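Local atomic coordinates of Endonuclease/exonuclease/phosphatase domain-containing protein (Enterococcus faecalis, PDB entry 3L1W), a protein that is of unknown function but belongs to the DNase I-like endonuclease/exonuclease/phosphatase family and may act as a 3'-5' RNA exonuclease. Residues 9-14 against 18-23; 112-117 against 150-155; 139-144 against 167-172. One frame throughout, in Å; residues are numbered along the deposited sequence.

Contact 1: residues 9-14 against 18-23; sequences RVDTEY and WQWSFR
Arg9 and Asp11 lie in the loop that follows the first strand of this DNase I-like fold and meet the start of helix 20-34: Arg23 holds Arg9 by a hydrogen bond, and Trp20 N makes a weaker link to Asp11. Arg23 NH2 donates to Arg9 O at 2.9 Å, close to the guanidinium plane but 46° out of the carbonyl plane. The same Arg23 NH2 gives a second hydrogen bond to water 1 (2.9 Å), and that water donates in turn to Val10 O (2.8 Å), so one amino group serves two successive carbonyls. The aliphatic part of Arg9 lies over a face of the Arg23 guanidinium, Arg9 CG being 3.5 Å from Arg23 NH2. Further along, Asp11 holds its carboxylate anti to its own N (chi1 -172°). This brings Asp11 OD1 to 3.4 Å from Trp20 N, a weak bond, while water 2 joins Asp11 OD1 (2.8 Å) to Ser21 N (2.8 Å). Asp11 OD2 is taken by Asn47 of the next helix, and Arg9 O also accepts from Gln48. Beside these polar links, Thr12 O rests against Gln19 CB. The chemistry implies a loop drawn together by one cation: Arg23 gathers Val8 O and Arg9 O directly and Val10 O through water, and its reach to Pro239 O joins the loop to another part of the chain.

Contact 2: residues 112-117 against 150-155; sequences ALWGLF and EELHDK. With EDO (1,2-ethanediol), chain K; SO4 (sulfate ion), chain J.
Trp114 on strand 112-117 offers one face of its indole to two side chains of segment 150-155, Leu152 and Lys155. Leu152 CD2 sits above the five-membered ring of Trp114 in a CH-pi contact, 3.9 Å from its centroid and only 10° off the normal. Over the same face, Lys155 CE makes the matching contact with the six-membered ring of Trp114, 3.6 Å from that centroid, and CE approaches Trp114 CH2 to 3.3 Å, which is tight. The lysine chain runs across the indole at about a right angle, with NZ beyond CE, near CH2. At the ring's edge, Trp114 NE1 donates a nearly straight bond (168°) to O2 of an ethanediol, at 2.9 Å; the ethanediol probably comes from the crystallisation liquor. The indole is turned to this side because CG of Trp114 stands between the backbone N and carbonyl carbon (chi1 61°), lifting the ring from the strand toward the helices. Leu152 lies at the break between the two helices: it leaves helical geometry after helix 138-151 and occupies the N-cap position of helix 153-158. His153, just beyond, turns outward, and its NE2 binds a sulfate at 3.0 Å through O2; Lys182 grips the same ion. Beneath the contact, Leu152 touches Ile129, and Lys155 and Trp114 both touch Leu127, all on strand 126-132. On the other face of strand 112-117, Leu113 and Phe117 pack against strand 73-78 of the other sheet. Helices outside, two sheets back to back within: this is the layering of the DNase I-like alpha/beta sandwich, and the helices here form the connection of the beta-alpha-beta crossover from strand 126-132 to the parallel strand 161-164.

Contact 3: residues 139-144 against 167-172; sequences HARLAG and FNAESG
Arg141 leaves helix 138-151 toward the loop 167-172 and runs its CG, CD and NE past the carbonyls of Phe167 and Asn168. Its CB points at the loop, and the chain first meets it at Arg141 CG, 3.9 Å from Phe167 O. Arg141 CD goes deeper, lying 3.1 Å from Phe167 O and 3.2 Å from Asn168 O, between two successive carbonyls, with Asn168 CB 3.8 Å from CD as well. The bend at chi3 (-85°) and a further turn at chi4 (-82°) place Asn168 O over one face of the guanidinium, off toward the rim. Arg141 NE is 3.1 Å from Asn168 O and Arg141 NH1 3.4 Å from it, yet neither N-H points at the oxygen, so these are not hydrogen bonds. What remains is a carbonyl dipole above a cationic plane, which is probably favourable electrostatically. Ala169 CB adds a methyl 3.8 Å from Arg141 NE. Among the bonds of the tip, made away from the loop's carbonyls, are the salt bridge of NH2 with Glu173 and the hydrogen bond of NH1 to Asp134 O, while a sulfate near NH2 interacts at most weakly.

Phe167 and Asn168, together with Asp166, belong to the family's GDxN signature, which lies by the active site in relatives. Taken as a whole, Arg141 spans from the first turn of helix 138-151 to the loop after strand 161-164. Helix 174-179 also packs on the loop, where Ala169 meets Val175 and Phe167 meets His176, and the Phe167 ring reaches Tyr216 and Tyr218 of strand 215-220.

Read from the N terminus, contact 1 closes first: a short loop folds strand 2-7's exit back onto the start of helix 20-34, and it is finished before the others begin. Contact 2 opens on strand 111-119, passes strand 126-132, and closes at the junction of helices 138-151 and 153-158. Contact 3 opens within that span, on the first turns of helix 138-151, and closes only after strand 161-164, so the two cross rather than nest. Their shared helix is thus tied to the sheet at one end and to a signature loop at the other. Contacts 1 and 2 lie on opposite sides of the chain's centre, their own centres about 30 Å apart.

Contact 1: residues 9-14 against 18-23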
loop_
_atom_site.group_PDB
_atom_site.type_symbol
_atom_site.label_atom_id
_atom_site.label_comp_id
_atom_site.label_asym_id
_atom_site.label_seq_id
_atom_site.Cartn_x
_atom_site.Cartn_y
_atom_site.Cartn_z
ATOM N N ARG A 9 -4.165 17.015 -7.897
ATOM C CA ARG A 9 -5.026 18.199 -7.716
ATOM C C ARG A 9 -4.262 19.526 -7.724
ATOM O O ARG A 9 -3.414 19.794 -6.862
ATOM C CB ARG A 9 -5.914 18.065 -6.466
ATOM C CG ARG A 9 -6.706 19.330 -6.100
ATOM C CD ARG A 9 -7.815 19.665 -7.090
ATOM N NE ARG A 9 -8.690 20.695 -6.516
ATOM C CZ ARG A 9 -9.732 21.234 -7.136
ATOM N NH1 ARG A 9 -10.047 20.852 -8.365
ATOM N NH2 ARG A 9 -10.467 22.162 -6.516
ATOM N N VAL A 10 -4.579 20.358 -8.706
ATOM C CA VAL A 10 -3.878 21.619 -8.897
ATOM C C VAL A 10 -4.018 22.476 -7.634
ATOM O O VAL A 10 -5.049 22.447 -6.966
ATOM C CB VAL A 10 -4.421 22.371 -10.140
ATOM C CG1 VAL A 10 -5.827 22.901 -9.885
ATOM C CG2 VAL A 10 -3.486 23.501 -10.547
ATOM N N ASP A 11 -2.965 23.213 -7.297
ATOM C CA ASP A 11 -3.020 24.151 -6.185
ATOM C C ASP A 11 -4.036 25.237 -6.522
ATOM O O ASP A 11 -3.879 25.955 -7.513
ATOM C CB ASP A 11 -1.634 24.759 -5.966
ATOM C CG ASP A 11 -1.545 25.605 -4.705
ATOM O OD1 ASP A 11 -2.459 25.539 -3.857
ATOM O OD2 ASP A 11 -0.534 26.330 -4.561
ATOM N N THR A 12 -5.087 25.338 -5.716
ATOM C CA THR A 12 -6.111 26.354 -5.928
ATOM C C THR A 12 -6.729 26.799 -4.607
ATOM O O THR A 12 -6.958 25.989 -3.708
ATOM C CB THR A 12 -7.222 25.854 -6.871
ATOM O OG1 THR A 12 -8.252 26.842 -6.960
ATOM C CG2 THR A 12 -7.827 24.547 -6.363
ATOM N N GLU A 13 -7.007 28.091 -4.489
ATOM C CA GLU A 13 -7.576 28.611 -3.253
ATOM C C GLU A 13 -9.011 28.140 -3.073
ATOM O O GLU A 13 -9.567 28.226 -1.983
ATOM C CB GLU A 13 -7.464 30.136 -3.193
ATOM C CG GLU A 13 -6.040 30.609 -2.961
ATOM C CD GLU A 13 -5.931 32.108 -2.823
ATOM O OE1 GLU A 13 -6.965 32.798 -2.951
ATOM O OE2 GLU A 13 -4.806 32.599 -2.585
ATOM N N TYR A 14 -9.606 27.620 -4.142
ATOM C CA TYR A 14 -10.943 27.048 -4.044
ATOM C C TYR A 14 -10.992 25.916 -3.014
ATOM O O TYR A 14 -12.032 25.666 -2.413
ATOM C CB TYR A 14 -11.432 26.560 -5.409
ATOM C CG TYR A 14 -11.589 27.672 -6.433
ATOM C CD1 TYR A 14 -12.425 28.759 -6.188
ATOM C CD2 TYR A 14 -10.910 27.629 -7.646
ATOM C CE1 TYR A 14 -12.574 29.776 -7.122
ATOM C CE2 TYR A 14 -11.052 28.637 -8.586
ATOM C CZ TYR A 14 -11.885 29.708 -8.319
ATOM O OH TYR A 14 -12.021 30.709 -9.254
ATOM N N TRP A 18 -7.765 22.923 2.387
ATOM C CA TRP A 18 -7.223 21.695 1.811
ATOM C C TRP A 18 -6.555 22.004 0.471
ATOM O O TRP A 18 -6.480 21.155 -0.413
ATOM C CB TRP A 18 -8.321 20.623 1.675
ATOM C CG TRP A 18 -7.837 19.179 1.694
ATOM C CD1 TRP A 18 -8.221 18.179 0.842
ATOM C CD2 TRP A 18 -6.889 18.586 2.603
ATOM N NE1 TRP A 18 -7.575 17.002 1.166
ATOM C CE2 TRP A 18 -6.754 17.227 2.241
ATOM C CE3 TRP A 18 -6.145 19.069 3.687
ATOM C CZ2 TRP A 18 -5.898 16.352 2.918
ATOM C CZ3 TRP A 18 -5.300 18.195 4.359
ATOM C CH2 TRP A 18 -5.183 16.857 3.970
ATOM N N GLN A 19 -6.061 23.231 0.322
ATOM C CA GLN A 19 -5.221 23.534 -0.834
ATOM C C GLN A 19 -3.844 22.874 -0.688
ATOM O O GLN A 19 -3.523 22.300 0.352
ATOM C CB GLN A 19 -5.083 25.039 -1.047
ATOM C CG GLN A 19 -4.422 25.773 0.086
ATOM C CD GLN A 19 -4.484 27.280 -0.114
ATOM O OE1 GLN A 19 -5.531 27.898 0.080
ATOM N NE2 GLN A 19 -3.365 27.873 -0.514
ATOM N N TRP A 20 -3.043 22.947 -1.740
ATOM C CA TRP A 20 -1.794 22.191 -1.802
ATOM C C TRP A 20 -0.927 22.307 -0.544
ATOM O O TRP A 20 -0.374 21.313 -0.073
ATOM C CB TRP A 20 -0.992 22.590 -3.042
ATOM C CG TRP A 20 0.349 21.897 -3.178
ATOM C CD1 TRP A 20 1.576 22.462 -3.004
ATOM C CD2 TRP A 20 0.589 20.521 -3.538
ATOM N NE1 TRP A 20 2.565 21.529 -3.221
ATOM C CE2 TRP A 20 1.986 20.333 -3.542
ATOM C CE3 TRP A 20 -0.240 19.433 -3.829
ATOM C CZ2 TRP A 20 2.573 19.106 -3.857
ATOM C CZ3 TRP A 20 0.343 18.215 -4.141
ATOM C CH2 TRP A 20 1.737 18.060 -4.148
ATOM N N SER A 21 -0.784 23.513 -0.010
ATOM C CA SER A 21 0.081 23.690 1.153
ATOM C C SER A 21 -0.262 22.695 2.267
ATOM O O SER A 21 0.621 22.192 2.953
ATOM C CB SER A 21 0.003 25.129 1.679
ATOM O OG SER A 21 -1.292 25.414 2.168
ATOM N N PHE A 22 -1.547 22.401 2.433
ATOM C CA PHE A 22 -1.988 21.502 3.496
ATOM C C PHE A 22 -1.870 20.026 3.132
ATOM O O PHE A 22 -1.864 19.174 4.016
ATOM C CB PHE A 22 -3.433 21.807 3.880
ATOM C CG PHE A 22 -3.646 23.209 4.344
ATOM C CD1 PHE A 22 -3.456 23.546 5.671
ATOM C CD2 PHE A 22 -4.032 24.198 3.451
ATOM C CE1 PHE A 22 -3.649 24.838 6.108
ATOM C CE2 PHE A 22 -4.225 25.504 3.883
ATOM C CZ PHE A 22 -4.034 25.821 5.210
ATOM N N ARG A 23 -1.781 19.734 1.835
ATOM C CA ARG A 23 -1.813 18.361 1.325
ATOM C C ARG A 23 -0.439 17.847 0.900
ATOM O O ARG A 23 -0.251 16.644 0.716
ATOM C CB ARG A 23 -2.742 18.277 0.096
ATOM C CG ARG A 23 -4.163 18.694 0.365
ATOM C CD ARG A 23 -5.060 18.479 -0.852
ATOM N NE ARG A 23 -4.776 19.408 -1.951
ATOM C CZ ARG A 23 -4.174 19.069 -3.087
ATOM N NH1 ARG A 23 -3.786 17.817 -3.294
ATOM N NH2 ARG A 23 -3.968 19.984 -4.029
HETATM O O HOH W 1 -5.346 22.516 -4.175
HETATM O O HOH W 2 -1.259 25.988 -1.317
#

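Contact 2: residues 112-117 against 150-155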
loop_
_atom_site.group_PDB
_atom_site.type_symbol
_atom_site.label_atom_id
_atom_site.label_comp_id
_atom_site.label_asym_id
_atom_site.label_seq_id
_atom_site.Cartn_x
_atom_site.Cartn_y
_atom_site.Cartn_z
ATOM N N ALA A 112 0.937 17.029 -23.710
ATOM C CA ALA A 112 1.340 15.691 -23.317
ATOM C C ALA A 112 2.828 15.728 -23.046
ATOM O O ALA A 112 3.587 16.420 -23.733
ATOM C CB ALA A 112 1.016 14.674 -24.400
ATOM N N LEU A 113 3.236 14.976 -22.031
ATOM C CA LEU A 113 4.635 14.876 -21.645
ATOM C C LEU A 113 5.014 13.414 -21.809
ATOM O O LEU A 113 4.320 12.533 -21.303
ATOM C CB LEU A 113 4.799 15.293 -20.175
ATOM C CG LEU A 113 6.178 15.110 -19.523
ATOM C CD1 LEU A 113 7.250 15.923 -20.250
ATOM C CD2 LEU A 113 6.162 15.433 -18.014
ATOM N N TRP A 114 6.107 13.142 -22.513
ATOM C CA TRP A 114 6.516 11.755 -22.711
ATOM C C TRP A 114 7.994 11.545 -22.381
ATOM O O TRP A 114 8.790 12.499 -22.335
ATOM C CB TRP A 114 6.206 11.314 -24.151
ATOM C CG TRP A 114 6.952 12.132 -25.171
ATOM C CD1 TRP A 114 6.521 13.273 -25.786
ATOM C CD2 TRP A 114 8.269 11.877 -25.678
ATOM N NE1 TRP A 114 7.491 13.745 -26.640
ATOM C CE2 TRP A 114 8.570 12.902 -26.593
ATOM C CE3 TRP A 114 9.221 10.882 -25.439
ATOM C CZ2 TRP A 114 9.787 12.959 -27.276
ATOM C CZ3 TRP A 114 10.424 10.938 -26.115
ATOM C CH2 TRP A 114 10.698 11.968 -27.026
ATOM N N GLY A 115 8.348 10.288 -22.138
ATOM C CA GLY A 115 9.732 9.909 -21.920
ATOM C C GLY A 115 10.011 8.540 -22.498
ATOM O O GLY A 115 9.154 7.646 -22.458
ATOM N N LEU A 116 11.203 8.383 -23.063
ATOM C CA LEU A 116 11.684 7.079 -23.486
ATOM C C LEU A 116 12.632 6.613 -22.395
ATOM O O LEU A 116 13.593 7.312 -22.058
ATOM C CB LEU A 116 12.405 7.180 -24.833
ATOM C CG LEU A 116 12.726 5.848 -25.514
ATOM C CD1 LEU A 116 11.438 5.134 -25.934
ATOM C CD2 LEU A 116 13.644 6.066 -26.712
ATOM N N PHE A 117 12.338 5.448 -21.828
ATOM C CA PHE A 117 13.046 4.949 -20.657
ATOM C C PHE A 117 13.655 3.585 -20.936
ATOM O O PHE A 117 13.269 2.899 -21.886
ATOM C CB PHE A 117 12.085 4.821 -19.467
ATOM C CG PHE A 117 11.633 6.143 -18.899
ATOM C CD1 PHE A 117 10.488 6.766 -19.374
ATOM C CD2 PHE A 117 12.362 6.761 -17.890
ATOM C CE1 PHE A 117 10.075 7.985 -18.851
ATOM C CE2 PHE A 117 11.953 7.978 -17.360
ATOM C CZ PHE A 117 10.812 8.586 -17.833
ATOM N N GLU A 150 -1.157 10.629 -33.179
ATOM C CA GLU A 150 -0.523 11.013 -34.434
ATOM C C GLU A 150 0.905 11.499 -34.193
ATOM O O GLU A 150 1.843 11.091 -34.886
ATOM C CB GLU A 150 -1.342 12.108 -35.117
ATOM C CG GLU A 150 -2.692 11.630 -35.622
ATOM C CD GLU A 150 -3.473 12.715 -36.350
ATOM O OE1 GLU A 150 -3.038 13.891 -36.322
ATOM O OE2 GLU A 150 -4.525 12.385 -36.943
ATOM N N GLU A 151 1.061 12.374 -33.205
ATOM C CA GLU A 151 2.338 13.022 -32.955
ATOM C C GLU A 151 3.397 12.012 -32.529
ATOM O O GLU A 151 4.573 12.143 -32.895
ATOM C CB GLU A 151 2.175 14.124 -31.903
ATOM C CG GLU A 151 3.436 14.902 -31.574
ATOM C CD GLU A 151 3.840 15.910 -32.657
ATOM O OE1 GLU A 151 3.061 16.142 -33.606
ATOM O OE2 GLU A 151 4.950 16.471 -32.550
ATOM N N LEU A 152 2.977 11.003 -31.767
ATOM C CA LEU A 152 3.888 9.968 -31.292
ATOM C C LEU A 152 3.698 8.646 -32.033
ATOM O O LEU A 152 4.125 7.599 -31.554
ATOM C CB LEU A 152 3.726 9.748 -29.782
ATOM C CG LEU A 152 4.149 10.908 -28.877
ATOM C CD1 LEU A 152 3.771 10.677 -27.391
ATOM C CD2 LEU A 152 5.643 11.162 -29.011
ATOM N N HIS A 153 3.063 8.688 -33.202
ATOM C CA HIS A 153 2.733 7.453 -33.917
ATOM C C HIS A 153 3.953 6.552 -34.113
ATOM O O HIS A 153 3.897 5.356 -33.828
ATOM C CB HIS A 153 2.087 7.763 -35.270
ATOM C CG HIS A 153 1.574 6.552 -35.985
ATOM N ND1 HIS A 153 2.392 5.718 -36.715
ATOM C CD2 HIS A 153 0.324 6.043 -36.096
ATOM C CE1 HIS A 153 1.672 4.741 -37.234
ATOM N NE2 HIS A 153 0.413 4.917 -36.877
ATOM N N ASP A 154 5.053 7.131 -34.589
ATOM C CA ASP A 154 6.270 6.363 -34.842
ATOM C C ASP A 154 6.844 5.694 -33.589
ATOM O O ASP A 154 7.259 4.528 -33.630
ATOM C CB ASP A 154 7.334 7.249 -35.498
ATOM C CG ASP A 154 7.749 8.426 -34.617
ATOM O OD1 ASP A 154 6.948 8.861 -33.755
ATOM O OD2 ASP A 154 8.883 8.920 -34.793
ATOM N N LYS A 155 6.880 6.432 -32.482
ATOM C CA LYS A 155 7.422 5.906 -31.235
ATOM C C LYS A 155 6.543 4.807 -30.663
ATOM O O LYS A 155 7.037 3.787 -30.177
ATOM C CB LYS A 155 7.548 7.012 -30.187
ATOM C CG LYS A 155 8.605 8.058 -30.461
ATOM C CD LYS A 155 8.808 8.929 -29.222
ATOM C CE LYS A 155 9.334 10.298 -29.587
ATOM N NZ LYS A 155 10.640 10.219 -30.297
HETATM C C1 EDO K . 7.267 15.548 -30.753
HETATM O O1 EDO K . 7.612 14.304 -31.382
HETATM C C2 EDO K . 6.888 15.277 -29.303
HETATM O O2 EDO K . 7.649 16.088 -28.400
HETATM S S SO4 J . -2.604 3.290 -37.758
HETATM O O1 SO4 J . -2.639 4.535 -36.998
HETATM O O2 SO4 J . -1.335 2.602 -37.533
HETATM O O3 SO4 J . -3.711 2.437 -37.334
HETATM O O4 SO4 J . -2.747 3.581 -39.181
#

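Contact 3: residues 139-144 against 167-172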
loop_
_atom_site.group_PDB
_atom_site.type_symbol
_atom_site.label_atom_id
_atom_site.label_comp_id
_atom_site.label_asym_id
_atom_site.label_seq_id
_atom_site.Cartn_x
_atom_site.Cartn_y
_atom_site.Cartn_z
ATOM N N HIS A 139 -15.788 15.439 -27.296
ATOM C CA HIS A 139 -15.165 15.762 -28.573
ATOM C C HIS A 139 -13.752 16.301 -28.375
ATOM O O HIS A 139 -12.840 15.949 -29.119
ATOM C CB HIS A 139 -16.015 16.755 -29.378
ATOM C CG HIS A 139 -17.229 16.139 -29.999
ATOM N ND1 HIS A 139 -18.386 16.851 -30.241
ATOM C CD2 HIS A 139 -17.468 14.877 -30.426
ATOM C CE1 HIS A 139 -19.283 16.054 -30.793
ATOM N NE2 HIS A 139 -18.751 14.851 -30.917
ATOM N N ALA A 140 -13.572 17.147 -27.364
ATOM C CA ALA A 140 -12.251 17.677 -27.041
ATOM C C ALA A 140 -11.288 16.574 -26.619
ATOM O O ALA A 140 -10.098 16.619 -26.933
ATOM C CB ALA A 140 -12.344 18.727 -25.943
ATOM N N ARG A 141 -11.795 15.592 -25.881
ATOM C CA ARG A 141 -10.946 14.494 -25.456
ATOM C C ARG A 141 -10.506 13.639 -26.634
ATOM O O ARG A 141 -9.338 13.279 -26.746
ATOM C CB ARG A 141 -11.668 13.651 -24.399
ATOM C CG ARG A 141 -11.867 14.420 -23.103
ATOM C CD ARG A 141 -12.502 13.577 -22.012
ATOM N NE ARG A 141 -13.962 13.527 -22.052
ATOM C CZ ARG A 141 -14.760 14.463 -21.544
ATOM N NH1 ARG A 141 -14.247 15.571 -21.018
ATOM N NH2 ARG A 141 -16.077 14.297 -21.581
ATOM N N LEU A 142 -11.448 13.304 -27.507
ATOM C CA LEU A 142 -11.122 12.524 -28.688
ATOM C C LEU A 142 -10.090 13.279 -29.510
ATOM O O LEU A 142 -9.132 12.696 -30.003
ATOM C CB LEU A 142 -12.374 12.287 -29.528
ATOM C CG LEU A 142 -12.228 11.371 -30.747
ATOM C CD1 LEU A 142 -11.909 9.946 -30.325
ATOM C CD2 LEU A 142 -13.505 11.402 -31.564
ATOM N N ALA A 143 -10.290 14.585 -29.653
ATOM C CA ALA A 143 -9.392 15.398 -30.470
ATOM C C ALA A 143 -7.991 15.460 -29.879
ATOM O O ALA A 143 -6.998 15.378 -30.605
ATOM C CB ALA A 143 -9.959 16.809 -30.659
ATOM N N GLY A 144 -7.904 15.612 -28.559
ATOM C CA GLY A 144 -6.613 15.656 -27.896
ATOM C C GLY A 144 -5.844 14.354 -28.017
ATOM O O GLY A 144 -4.640 14.354 -28.259
ATOM N N PHE A 167 -7.876 10.713 -18.189
ATOM C CA PHE A 167 -8.552 10.830 -19.479
ATOM C C PHE A 167 -9.774 11.729 -19.386
ATOM O O PHE A 167 -10.341 12.105 -20.413
ATOM C CB PHE A 167 -8.980 9.451 -20.011
ATOM C CG PHE A 167 -7.846 8.633 -20.558
ATOM C CD1 PHE A 167 -7.900 8.114 -21.846
ATOM C CD2 PHE A 167 -6.733 8.374 -19.786
ATOM C CE1 PHE A 167 -6.844 7.354 -22.346
ATOM C CE2 PHE A 167 -5.679 7.622 -20.284
ATOM C CZ PHE A 167 -5.740 7.120 -21.561
ATOM N N ASN A 168 -10.191 12.057 -18.159
ATOM C CA ASN A 168 -11.426 12.817 -17.967
ATOM C C ASN A 168 -12.615 12.175 -18.675
ATOM O O ASN A 168 -13.565 12.863 -19.047
ATOM C CB ASN A 168 -11.259 14.276 -18.440
ATOM C CG ASN A 168 -10.864 15.217 -17.305
ATOM O OD1 ASN A 168 -11.426 15.151 -16.207
ATOM N ND2 ASN A 168 -9.914 16.110 -17.569
ATOM N N ALA A 169 -12.579 10.852 -18.837
ATOM C CA ALA A 169 -13.623 10.156 -19.590
ATOM C C ALA A 169 -13.937 8.806 -18.971
ATOM O O ALA A 169 -13.030 8.020 -18.720
ATOM C CB ALA A 169 -13.196 9.961 -21.047
ATOM N N GLU A 170 -15.224 8.540 -18.746
ATOM C CA GLU A 170 -15.661 7.206 -18.330
ATOM C C GLU A 170 -15.491 6.230 -19.500
ATOM O O GLU A 170 -15.309 6.646 -20.644
ATOM C CB GLU A 170 -17.113 7.223 -17.842
ATOM C CG GLU A 170 -17.390 8.230 -16.718
ATOM C CD GLU A 170 -17.065 7.708 -15.325
ATOM O OE1 GLU A 170 -17.100 6.478 -15.091
ATOM O OE2 GLU A 170 -16.787 8.547 -14.444
ATOM N N SER A 171 -15.567 4.933 -19.203
ATOM C CA SER A 171 -15.123 3.889 -20.140
ATOM C C SER A 171 -15.822 3.863 -21.497
ATOM O O SER A 171 -15.276 3.343 -22.473
ATOM C CB SER A 171 -15.250 2.513 -19.482
ATOM O OG SER A 171 -16.616 2.236 -19.216
ATOM N N GLY A 172 -17.030 4.407 -21.567
ATOM C CA GLY A 172 -17.830 4.291 -22.775
ATOM C C GLY A 172 -17.572 5.361 -23.820
ATOM O O GLY A 172 -18.145 5.303 -24.913
#